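Local coordinates for protein regulator of nonsense transcripts 2 (Homo sapiens, PDB 4CEK) that takes part in nonsense-mediated mRNA decay as the factor UPF2, here represented by its second MIF4G domain, an all-helical unit that probably serves as a scaffold, at residues F17-L21 with E222-F226; G87-E91 with T212-T216; T94-L98 with R156-I160; K231-L235 with F263-S267. All blocks are in the same frame, centred on the assembly; numbering follows the deposited sequence.

Contact 1. Residues F17-L21 with E222-F226; sequences FYENL and ELTKF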
loop_
_atom_site.group_PDB
_atom_site.type_symbol
_atom_site.label_atom_id
_atom_site.label_comp_id
_atom_site.label_asym_id
_atom_site.label_seq_id
_atom_site.Cartn_x
_atom_site.Cartn_y
_atom_site.Cartn_z
ATOM N N PHE A 17 12.524 -6.225 -8.095
ATOM C CA PHE A 17 11.271 -6.474 -7.425
ATOM C C PHE A 17 10.243 -5.394 -7.810
ATOM O O PHE A 17 9.047 -5.688 -7.911
ATOM C CB PHE A 17 11.464 -6.543 -5.911
ATOM C CG PHE A 17 10.232 -6.977 -5.172
ATOM C CD1 PHE A 17 9.937 -8.313 -5.032
ATOM C CD2 PHE A 17 9.351 -6.041 -4.647
ATOM C CE1 PHE A 17 8.794 -8.721 -4.365
ATOM C CE2 PHE A 17 8.226 -6.444 -3.962
ATOM C CZ PHE A 17 7.943 -7.780 -3.827
ATOM N N TYR A 18 10.717 -4.174 -8.072
ATOM C CA TYR A 18 9.832 -3.034 -8.268
ATOM C C TYR A 18 9.688 -2.665 -9.725
ATOM O O TYR A 18 8.702 -2.066 -10.076
ATOM C CB TYR A 18 10.277 -1.817 -7.416
ATOM C CG TYR A 18 10.000 -2.038 -5.951
ATOM C CD1 TYR A 18 8.689 -2.039 -5.479
ATOM C CD2 TYR A 18 11.023 -2.317 -5.049
ATOM C CE1 TYR A 18 8.403 -2.284 -4.153
ATOM C CE2 TYR A 18 10.741 -2.566 -3.704
ATOM C CZ TYR A 18 9.428 -2.550 -3.270
ATOM O OH TYR A 18 9.098 -2.783 -1.958
ATOM N N GLU A 19 10.646 -3.045 -10.570
ATOM C CA GLU A 19 10.656 -2.634 -11.963
ATOM C C GLU A 19 10.549 -3.760 -12.984
ATOM O O GLU A 19 10.174 -3.491 -14.120
ATOM C CB GLU A 19 11.922 -1.845 -12.267
ATOM C CG GLU A 19 12.202 -0.738 -11.269
ATOM C CD GLU A 19 13.084 0.355 -11.835
ATOM O OE1 GLU A 19 13.731 0.140 -12.876
ATOM O OE2 GLU A 19 13.132 1.447 -11.229
ATOM N N ASN A 20 10.898 -4.994 -12.621
ATOM C CA ASN A 20 10.837 -6.109 -13.586
ATOM C C ASN A 20 9.680 -7.033 -13.306
ATOM O O ASN A 20 9.772 -7.994 -12.523
ATOM C CB ASN A 20 12.167 -6.871 -13.646
ATOM C CG ASN A 20 13.246 -6.055 -14.332
ATOM O OD1 ASN A 20 14.351 -5.893 -13.815
ATOM N ND2 ASN A 20 12.900 -5.479 -15.482
ATOM N N LEU A 21 8.573 -6.705 -13.954
ATOM C CA LEU A 21 7.309 -7.386 -13.766
ATOM C C LEU A 21 7.144 -8.379 -14.908
ATOM O O LEU A 21 7.750 -8.216 -15.974
ATOM C CB LEU A 21 6.151 -6.363 -13.733
ATOM C CG LEU A 21 6.125 -5.352 -12.567
ATOM C CD1 LEU A 21 4.842 -4.540 -12.568
ATOM C CD2 LEU A 21 6.284 -6.081 -11.243
ATOM N N GLU A 222 4.012 0.951 -0.530
ATOM C CA GLU A 222 4.430 -0.133 -1.462
ATOM C C GLU A 222 3.863 0.104 -2.879
ATOM O O GLU A 222 4.569 0.042 -3.892
ATOM C CB GLU A 222 3.960 -1.479 -0.912
ATOM C CG GLU A 222 4.807 -2.004 0.255
ATOM C CD GLU A 222 6.293 -2.048 -0.114
ATOM O OE1 GLU A 222 6.623 -2.377 -1.272
ATOM O OE2 GLU A 222 7.149 -1.696 0.720
ATOM N N LEU A 223 2.603 0.501 -2.913
ATOM C CA LEU A 223 1.925 0.869 -4.142
ATOM C C LEU A 223 2.558 2.063 -4.819
ATOM O O LEU A 223 2.505 2.171 -6.034
ATOM C CB LEU A 223 0.426 1.103 -3.854
ATOM C CG LEU A 223 -0.327 -0.231 -3.659
ATOM C CD1 LEU A 223 -1.668 -0.038 -3.017
ATOM C CD2 LEU A 223 -0.467 -0.964 -5.002
ATOM N N THR A 224 3.175 2.958 -4.048
ATOM C CA THR A 224 3.800 4.146 -4.621
ATOM C C THR A 224 5.060 3.713 -5.339
ATOM O O THR A 224 5.370 4.203 -6.465
ATOM C CB THR A 224 4.167 5.174 -3.519
ATOM O OG1 THR A 224 2.972 5.576 -2.832
ATOM C CG2 THR A 224 4.846 6.417 -4.090
ATOM N N LYS A 225 5.815 2.814 -4.690
ATOM C CA LYS A 225 7.057 2.300 -5.296
ATOM C C LYS A 225 6.748 1.565 -6.601
ATOM O O LYS A 225 7.572 1.542 -7.476
ATOM C CB LYS A 225 7.884 1.417 -4.310
ATOM C CG LYS A 225 8.655 2.234 -3.247
ATOM C CD LYS A 225 9.411 1.395 -2.187
ATOM C CE LYS A 225 8.504 0.485 -1.377
ATOM N NZ LYS A 225 9.153 -0.126 -0.158
ATOM N N PHE A 226 5.552 0.992 -6.724
ATOM C CA PHE A 226 5.126 0.350 -7.968
ATOM C C PHE A 226 4.425 1.303 -8.977
ATOM O O PHE A 226 3.973 0.856 -10.040
ATOM C CB PHE A 226 4.211 -0.841 -7.633
ATOM C CG PHE A 226 4.969 -2.095 -7.294
ATOM C CD1 PHE A 226 5.654 -2.767 -8.268
ATOM C CD2 PHE A 226 4.984 -2.580 -6.014
ATOM C CE1 PHE A 226 6.360 -3.907 -7.973
ATOM C CE2 PHE A 226 5.668 -3.709 -5.698
ATOM C CZ PHE A 226 6.357 -4.384 -6.679
#
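Y18 and F226 carry the apolar part of this contact: the side chains cross at about a right angle, and the ring planes meet obliquely at 50°. Y18 CE1 lies 3.4 Å from F226 CE2, and Y18 CD1 sits over one face of the F226 ring, toward its rim. The F17 ring comes in obliquely, CE2 being 3.9 Å from F226 CZ, so that F17, Y18 and F226 form an aromatic cluster; L21 CD2 reaches F226 CE1 from the loop that follows. At the edge of its ring, F226 CE1 is 3.2 Å from F17 O, a backbone oxygen.

The polar part gathers round the phenol. Turned beside its own backbone N (chi1 -72°), the Y18 ring carries OH to the helix end, where it donates to the syn lone pair of E222 OE1 at 2.6 Å. K225 NZ donates to Y18 OH only weakly, but forms a salt bridge to E222 OE2 at 2.7 Å, approaching from above the carboxylate plane. K225 CD lies over one face of the Y18 ring, toward its rim, and the bend at chi3 beyond it turns CE and NZ toward the phenol oxygen, while F17 CD2 covers the opposite face. A phenylalanine in place of Y18 would probably keep much of the ring packing but leave E222 OE1 without its short bond.

Helix 13-19 is thus held against the C-terminal end of helix 210-225. Helix 169-179 borders the contact through R174, which donates to F17 O, and helix 247-266 closes the K225 side, where T259 O accepts from NZ.

Contact 2. Residues G87-E91 with T212-T216; sequences GDEAE and TKNKT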
loop_
_atom_site.group_PDB
_atom_site.type_symbol
_atom_site.label_atom_id
_atom_site.label_comp_id
_atom_site.label_asym_id
_atom_site.label_seq_id
_atom_site.Cartn_x
_atom_site.Cartn_y
_atom_site.Cartn_z
ATOM N N GLY A 87 -8.404 -4.900 13.008
ATOM C CA GLY A 87 -8.255 -3.872 11.988
ATOM C C GLY A 87 -9.089 -2.636 12.300
ATOM O O GLY A 87 -9.329 -2.321 13.472
ATOM N N ASP A 88 -9.520 -1.939 11.239
ATOM C CA ASP A 88 -10.424 -0.774 11.349
ATOM C C ASP A 88 -11.851 -1.116 10.917
ATOM O O ASP A 88 -12.135 -2.239 10.466
ATOM C CB ASP A 88 -9.893 0.431 10.543
ATOM C CG ASP A 88 -9.293 0.040 9.184
ATOM O OD1 ASP A 88 -9.781 -0.894 8.530
ATOM O OD2 ASP A 88 -8.306 0.682 8.768
ATOM N N GLU A 89 -12.746 -0.144 11.089
ATOM C CA GLU A 89 -14.132 -0.232 10.609
ATOM C C GLU A 89 -14.186 -0.580 9.114
ATOM O O GLU A 89 -15.025 -1.362 8.699
ATOM C CB GLU A 89 -14.870 1.095 10.842
ATOM C CG GLU A 89 -15.121 1.458 12.302
ATOM C CD GLU A 89 -14.100 2.431 12.897
ATOM O OE1 GLU A 89 -12.868 2.212 12.762
ATOM O OE2 GLU A 89 -14.544 3.416 13.531
ATOM N N ALA A 90 -13.264 -0.019 8.328
ATOM C CA ALA A 90 -13.222 -0.215 6.868
ATOM C C ALA A 90 -13.005 -1.690 6.503
ATOM O O ALA A 90 -13.710 -2.231 5.660
ATOM C CB ALA A 90 -12.134 0.652 6.242
ATOM N N GLU A 91 -12.040 -2.327 7.159
ATOM C CA GLU A 91 -11.773 -3.760 6.987
ATOM C C GLU A 91 -12.881 -4.656 7.514
ATOM O O GLU A 91 -13.118 -5.706 6.942
ATOM C CB GLU A 91 -10.448 -4.149 7.654
ATOM C CG GLU A 91 -9.241 -3.632 6.890
ATOM C CD GLU A 91 -7.993 -3.537 7.741
ATOM O OE1 GLU A 91 -7.684 -4.486 8.507
ATOM O OE2 GLU A 91 -7.333 -2.490 7.630
ATOM N N THR A 212 -2.899 -0.253 12.989
ATOM C CA THR A 212 -3.749 -0.328 11.780
ATOM C C THR A 212 -3.451 0.823 10.831
ATOM O O THR A 212 -3.338 0.638 9.643
ATOM C CB THR A 212 -5.254 -0.231 12.101
ATOM O OG1 THR A 212 -5.611 -1.230 13.060
ATOM C CG2 THR A 212 -6.082 -0.407 10.827
ATOM N N LYS A 213 -3.323 2.020 11.381
ATOM C CA LYS A 213 -3.038 3.203 10.590
ATOM C C LYS A 213 -1.736 2.979 9.784
ATOM O O LYS A 213 -1.650 3.304 8.584
ATOM C CB LYS A 213 -2.934 4.414 11.515
ATOM C CG LYS A 213 -4.165 4.616 12.398
ATOM C CD LYS A 213 -4.016 5.808 13.351
ATOM C CE LYS A 213 -5.356 6.423 13.753
ATOM N NZ LYS A 213 -5.241 7.853 14.181
ATOM N N ASN A 214 -0.735 2.403 10.454
ATOM C CA ASN A 214 0.561 2.099 9.838
ATOM C C ASN A 214 0.462 1.032 8.727
ATOM O O ASN A 214 1.166 1.137 7.739
ATOM C CB ASN A 214 1.597 1.708 10.921
ATOM C CG ASN A 214 2.112 2.916 11.747
ATOM O OD1 ASN A 214 2.025 4.091 11.332
ATOM N ND2 ASN A 214 2.666 2.616 12.930
ATOM N N LYS A 215 -0.436 0.046 8.863
ATOM C CA LYS A 215 -0.737 -0.878 7.783
ATOM C C LYS A 215 -1.238 -0.103 6.556
ATOM O O LYS A 215 -0.741 -0.318 5.449
ATOM C CB LYS A 215 -1.823 -1.893 8.182
ATOM C CG LYS A 215 -2.127 -2.958 7.105
ATOM C CD LYS A 215 -3.594 -3.423 7.035
ATOM C CE LYS A 215 -4.540 -2.363 6.469
ATOM N NZ LYS A 215 -4.943 -2.468 5.022
ATOM N N THR A 216 -2.223 0.779 6.741
ATOM C CA THR A 216 -2.762 1.536 5.614
ATOM C C THR A 216 -1.651 2.320 4.942
ATOM O O THR A 216 -1.516 2.278 3.729
ATOM C CB THR A 216 -3.869 2.517 6.035
ATOM O OG1 THR A 216 -5.007 1.799 6.509
ATOM C CG2 THR A 216 -4.292 3.369 4.877
#
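E91, in the first turn of helix 89-99, reaches across to K215. CB leads to CG, which packs on F159 of helix 148-159; CD then stands 3.9 Å from K215 CE. At the tip, E91 OE2 is 3.0 Å from K215 CE and forms a salt bridge of 3.5 Å with K215 NZ, the two side chains coming from opposite directions. K215 is bent at chi2, chi3 and chi4, which turns its amine toward F159, with which it makes a cation-pi contact.

D88 is the N-cap of the same helix. With CG set between its backbone N and carbonyl carbon (chi1 40°), OD1 accepts from E91 N at 3.0 Å. The other oxygen, OD2, lies 3.2 Å from the methyl CG2 of T212, whose hydroxyl is hydrogen-bonded to N209. An alanine at D88 would probably leave E91 N without its capping acceptor and open a gap beside the T212 methyl.

No hydrogen bond joins the two segments. Acidic groups crowd here: D88 OD1 and E91 OE2 are two acceptors 3.1 Å apart with no bond between them, and D88 OD2 also lies close to D197, so the positive charge of K215 probably offsets some of the mutual repulsion.

Contact 3. Residues T94-L98 with R156-I160; sequences TKKLL and RALFI
T94 meets R156 through its methyl: CG2 is anti to the backbone N and OG1 beside it (chi1 -56°), which sends CG2 to R156 CB at 3.6 Å and leaves the hydroxyl to bond back to A90 O in its own helix. I160 holds CG1 between its backbone N and carbonyl carbon (chi1 62°); CG2 is thereby brought to T94, 4.0 Å from its CG2, and CD1 to L98.

R156 runs extended from CG to NE past L97 and L98. Its aliphatic root lies beside L98, the two chains sliding past each other in opposite directions with L98 CG 4.0 Å from R156 CB. Farther out, the R156 and L97 side chains cross at about a right angle: R156 NH1 is 3.5 Å from L97 CB, and L97 CD1 lies over one face of the guanidinium. L98 CD1 also touches I160 CD1 at 3.9 Å. On the inner side the F159 ring meets T94 obliquely, F159 CD2 being 3.8 Å from T94 OG1; helix 185-203 packs on that ring through L190 and M193.

No hydrogen bond crosses this contact. In these segments helix 89-99 and the C-terminal end of helix 148-159 meet mainly through side-chain packing, a helix-on-helix arrangement in keeping with the all-helical MIF4G fold.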
loop_
_atom_site.group_PDB
_atom_site.type_symbol
_atom_site.label_atom_id
_atom_site.label_comp_id
_atom_site.label_asym_id
_atom_site.label_seq_id
_atom_site.Cartn_x
_atom_site.Cartn_y
_atom_site.Cartn_z
ATOM N N THR A 94 -15.672 -4.261 4.884
ATOM C CA THR A 94 -15.227 -5.029 3.718
ATOM C C THR A 94 -15.303 -6.558 3.930
ATOM O O THR A 94 -15.726 -7.287 3.021
ATOM C CB THR A 94 -13.807 -4.630 3.274
ATOM O OG1 THR A 94 -13.783 -3.227 3.019
ATOM C CG2 THR A 94 -13.380 -5.388 1.996
ATOM N N LYS A 95 -14.895 -7.030 5.113
ATOM C CA LYS A 95 -14.887 -8.468 5.423
ATOM C C LYS A 95 -16.302 -9.057 5.418
ATOM O O LYS A 95 -16.503 -10.202 4.981
ATOM C CB LYS A 95 -14.230 -8.741 6.783
ATOM C CG LYS A 95 -14.071 -10.222 7.091
ATOM C CD LYS A 95 -13.321 -10.461 8.394
ATOM C CE LYS A 95 -13.176 -11.956 8.681
ATOM N NZ LYS A 95 -12.504 -12.237 9.986
ATOM N N LYS A 96 -17.271 -8.283 5.914
ATOM C CA LYS A 96 -18.668 -8.720 5.933
ATOM C C LYS A 96 -19.289 -8.751 4.533
ATOM O O LYS A 96 -20.131 -9.608 4.254
ATOM C CB LYS A 96 -19.493 -7.864 6.910
ATOM C CG LYS A 96 -19.495 -8.448 8.322
ATOM C CD LYS A 96 -19.221 -7.436 9.418
ATOM C CE LYS A 96 -19.062 -8.124 10.768
ATOM N NZ LYS A 96 -17.979 -9.152 10.781
ATOM N N LEU A 97 -18.872 -7.834 3.658
ATOM C CA LEU A 97 -19.315 -7.858 2.260
ATOM C C LEU A 97 -18.813 -9.147 1.573
ATOM O O LEU A 97 -19.571 -9.796 0.852
ATOM C CB LEU A 97 -18.877 -6.591 1.493
ATOM C CG LEU A 97 -19.482 -5.251 1.969
ATOM C CD1 LEU A 97 -18.997 -4.032 1.174
ATOM C CD2 LEU A 97 -21.004 -5.323 1.956
ATOM N N LEU A 98 -17.552 -9.518 1.819
ATOM C CA LEU A 98 -16.972 -10.770 1.296
ATOM C C LEU A 98 -17.740 -11.995 1.783
ATOM O O LEU A 98 -18.079 -12.869 0.991
ATOM C CB LEU A 98 -15.499 -10.928 1.707
ATOM C CG LEU A 98 -14.361 -10.471 0.798
ATOM C CD1 LEU A 98 -13.039 -10.956 1.376
ATOM C CD2 LEU A 98 -14.501 -10.984 -0.622
ATOM N N ARG A 156 -10.944 -6.891 -2.500
ATOM C CA ARG A 156 -11.375 -6.883 -1.121
ATOM C C ARG A 156 -10.521 -7.785 -0.239
ATOM O O ARG A 156 -10.283 -7.479 0.935
ATOM C CB ARG A 156 -12.852 -7.270 -1.027
ATOM C CG ARG A 156 -13.781 -6.228 -1.629
ATOM C CD ARG A 156 -15.227 -6.717 -1.664
ATOM N NE ARG A 156 -16.031 -5.961 -2.619
ATOM C CZ ARG A 156 -17.367 -5.991 -2.700
ATOM N NH1 ARG A 156 -18.096 -6.737 -1.886
ATOM N NH2 ARG A 156 -17.981 -5.258 -3.610
ATOM N N ALA A 157 -10.043 -8.891 -0.792
ATOM C CA ALA A 157 -9.124 -9.764 -0.048
ATOM C C ALA A 157 -7.762 -9.108 0.115
ATOM O O ALA A 157 -7.144 -9.244 1.158
ATOM C CB ALA A 157 -8.976 -11.131 -0.705
ATOM N N LEU A 158 -7.282 -8.412 -0.904
ATOM C CA LEU A 158 -6.051 -7.630 -0.773
ATOM C C LEU A 158 -6.189 -6.548 0.320
ATOM O O LEU A 158 -5.285 -6.365 1.111
ATOM C CB LEU A 158 -5.682 -7.006 -2.104
ATOM C CG LEU A 158 -5.434 -7.999 -3.231
ATOM C CD1 LEU A 158 -4.942 -7.279 -4.469
ATOM C CD2 LEU A 158 -4.403 -9.020 -2.770
ATOM N N PHE A 159 -7.350 -5.893 0.413
ATOM C CA PHE A 159 -7.521 -4.749 1.312
ATOM C C PHE A 159 -7.583 -5.182 2.780
ATOM O O PHE A 159 -7.151 -4.436 3.675
ATOM C CB PHE A 159 -8.781 -3.958 0.931
ATOM C CG PHE A 159 -9.089 -2.807 1.852
ATOM C CD1 PHE A 159 -8.450 -1.577 1.691
ATOM C CD2 PHE A 159 -10.023 -2.941 2.868
ATOM C CE1 PHE A 159 -8.743 -0.504 2.522
ATOM C CE2 PHE A 159 -10.322 -1.876 3.699
ATOM C CZ PHE A 159 -9.684 -0.639 3.526
ATOM N N ILE A 160 -8.121 -6.371 3.048
ATOM C CA ILE A 160 -8.180 -6.845 4.434
ATOM C C ILE A 160 -6.945 -7.647 4.843
ATOM O O ILE A 160 -7.047 -8.416 5.778
ATOM C CB ILE A 160 -9.466 -7.653 4.798
ATOM C CG1 ILE A 160 -9.591 -8.923 3.961
ATOM C CG2 ILE A 160 -10.717 -6.794 4.655
ATOM C CD1 ILE A 160 -10.831 -9.731 4.283
#

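Contact 4. Residues K231-L235 with F263-S267; sequences KNDTL and FLFRS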
loop_
_atom_site.group_PDB
_atom_site.type_symbol
_atom_site.label_atom_id
_atom_site.label_comp_id
_atom_site.label_asym_id
_atom_site.label_seq_id
_atom_site.Cartn_x
_atom_site.Cartn_y
_atom_site.Cartn_z
ATOM N N LYS A 231 3.422 9.922 -7.584
ATOM C CA LYS A 231 4.240 10.692 -6.625
ATOM C C LYS A 231 3.424 11.803 -6.046
ATOM O O LYS A 231 3.447 12.057 -4.828
ATOM C CB LYS A 231 5.478 11.251 -7.316
ATOM C CG LYS A 231 6.468 10.142 -7.648
ATOM C CD LYS A 231 7.504 10.520 -8.706
ATOM C CE LYS A 231 8.390 9.321 -8.998
ATOM N NZ LYS A 231 7.755 8.443 -10.036
ATOM N N ASN A 232 2.662 12.445 -6.919
ATOM C CA ASN A 232 1.777 13.547 -6.527
ATOM C C ASN A 232 0.710 13.091 -5.544
ATOM O O ASN A 232 0.442 13.795 -4.594
ATOM C CB ASN A 232 1.154 14.165 -7.778
ATOM C CG ASN A 232 0.471 15.489 -7.501
ATOM O OD1 ASN A 232 1.114 16.430 -7.085
ATOM N ND2 ASN A 232 -0.836 15.575 -7.778
ATOM N N ASP A 233 0.116 11.911 -5.743
ATOM C CA ASP A 233 -0.841 11.321 -4.764
ATOM C C ASP A 233 -0.276 11.192 -3.368
ATOM O O ASP A 233 -0.896 11.562 -2.359
ATOM C CB ASP A 233 -1.175 9.865 -5.126
ATOM C CG ASP A 233 -2.341 9.714 -6.065
ATOM O OD1 ASP A 233 -3.356 10.425 -5.871
ATOM O OD2 ASP A 233 -2.245 8.838 -6.965
ATOM N N THR A 234 0.885 10.553 -3.297
ATOM C CA THR A 234 1.487 10.248 -2.026
ATOM C C THR A 234 2.115 11.496 -1.370
ATOM O O THR A 234 2.114 11.610 -0.156
ATOM C CB THR A 234 2.514 9.143 -2.224
ATOM O OG1 THR A 234 1.843 8.041 -2.867
ATOM C CG2 THR A 234 3.148 8.730 -0.860
ATOM N N LEU A 235 2.650 12.415 -2.168
ATOM C CA LEU A 235 3.039 13.722 -1.634
ATOM C C LEU A 235 1.867 14.489 -1.032
ATOM O O LEU A 235 2.043 15.210 -0.044
ATOM C CB LEU A 235 3.732 14.583 -2.690
ATOM C CG LEU A 235 5.166 14.104 -2.976
ATOM C CD1 LEU A 235 5.750 14.743 -4.239
ATOM C CD2 LEU A 235 6.026 14.398 -1.769
ATOM N N PHE A 263 12.423 6.501 -2.481
ATOM C CA PHE A 263 11.887 6.490 -3.845
ATOM C C PHE A 263 11.482 7.893 -4.256
ATOM O O PHE A 263 11.855 8.375 -5.334
ATOM C CB PHE A 263 10.712 5.502 -3.950
ATOM C CG PHE A 263 10.040 5.474 -5.309
ATOM C CD1 PHE A 263 10.544 4.700 -6.329
ATOM C CD2 PHE A 263 8.863 6.193 -5.536
ATOM C CE1 PHE A 263 9.907 4.664 -7.582
ATOM C CE2 PHE A 263 8.226 6.178 -6.785
ATOM C CZ PHE A 263 8.744 5.412 -7.809
ATOM N N LEU A 264 10.778 8.584 -3.370
ATOM C CA LEU A 264 10.342 9.941 -3.671
ATOM C C LEU A 264 11.480 10.929 -3.728
ATOM O O LEU A 264 11.503 11.830 -4.601
ATOM C CB LEU A 264 9.336 10.416 -2.655
ATOM C CG LEU A 264 7.955 9.732 -2.598
ATOM C CD1 LEU A 264 7.232 10.229 -1.351
ATOM C CD2 LEU A 264 7.091 9.964 -3.850
ATOM N N PHE A 265 12.413 10.804 -2.781
ATOM C CA PHE A 265 13.527 11.763 -2.682
ATOM C C PHE A 265 14.482 11.553 -3.863
ATOM O O PHE A 265 14.926 12.488 -4.466
ATOM C CB PHE A 265 14.247 11.639 -1.320
ATOM C CG PHE A 265 15.319 12.661 -1.101
ATOM C CD1 PHE A 265 15.011 13.899 -0.601
ATOM C CD2 PHE A 265 16.634 12.377 -1.397
ATOM C CE1 PHE A 265 16.001 14.865 -0.400
ATOM C CE2 PHE A 265 17.641 13.334 -1.190
ATOM C CZ PHE A 265 17.315 14.585 -0.699
ATOM N N ARG A 266 14.747 10.314 -4.223
ATOM C CA ARG A 266 15.696 10.032 -5.292
ATOM C C ARG A 266 15.158 10.272 -6.721
ATOM O O ARG A 266 15.908 10.630 -7.625
ATOM C CB ARG A 266 16.236 8.613 -5.120
ATOM C CG ARG A 266 17.093 8.510 -3.875
ATOM C CD ARG A 266 17.489 7.093 -3.551
ATOM N NE ARG A 266 18.238 7.063 -2.295
ATOM C CZ ARG A 266 18.661 5.958 -1.668
ATOM N NH1 ARG A 266 18.406 4.745 -2.160
ATOM N NH2 ARG A 266 19.326 6.078 -0.524
ATOM N N SER A 267 13.860 10.095 -6.912
ATOM C CA SER A 267 13.236 10.302 -8.210
ATOM C C SER A 267 13.279 11.782 -8.591
ATOM O O SER A 267 12.889 12.642 -7.802
ATOM C CB SER A 267 11.791 9.778 -8.165
ATOM O OG SER A 267 11.778 8.390 -7.850
#
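K231 and L264 slide past each other in opposite directions, the lysine's aliphatic part lying along the leucine with K231 CG 3.9 Å from L264 CD2. Farther out the lysine crosses F263 at about a right angle. Its approach to the ring is oblique, K231 CE being 3.8 Å from F263 CE2 and K231 NZ 3.9 Å from F263 CZ. The chain is bent at chi4 (86°), which turns the amine toward the ring; K231 CE lies against S267, 3.5 Å from its CB.

S267 is itself folded back on the helix it follows. S267 OG donates to F263 O at a short 2.5 Å, tilted 28° from the carbonyl plane, while S267 N reaches the same oxygen from the opposite face; one carbonyl thus takes two donors. OG lies over the centre of one face of the F263 ring, and S267 OG is 3.7 Å from K231 CE. L264 CD1 points between T234 and L235, lying 4.4 Å from T234 CG2 and equally far from L235 CD2. The hydroxyl of T234 turns instead to T224 of helix 210-225.

Across the interface the contact is made mainly by carbon packing, without a hydrogen bond. It sets the first turn of helix 231-243 against the last turn of helix 247-266, neighbouring helices joined by a short loop, the antiparallel hairpin from which MIF4G domains are built.

How the contacts relate
Contacts 2 and 4 are the more buried, while contacts 1 and 3 are partly buried, contact 3 including two exposed residues. Helix 210-225 serves both contact 1, at its C-terminal end, and contact 2, nearer its start; their centres lie about 22 Å apart on opposite sides of the chain's centre. Helix 89-99 is shared by contacts 2 and 3, which touch where K215 NZ approaches F159 O. Contacts 1 and 4 touch where the F263 ring packs on the backbone oxygens of T224 and K225. The chemistry differs with place: contact 1 combines aromatic rings with a hydrogen-bonded phenol, contact 2 is mainly charged, and contacts 3 and 4 rely on carbon packing around a long basic side chain.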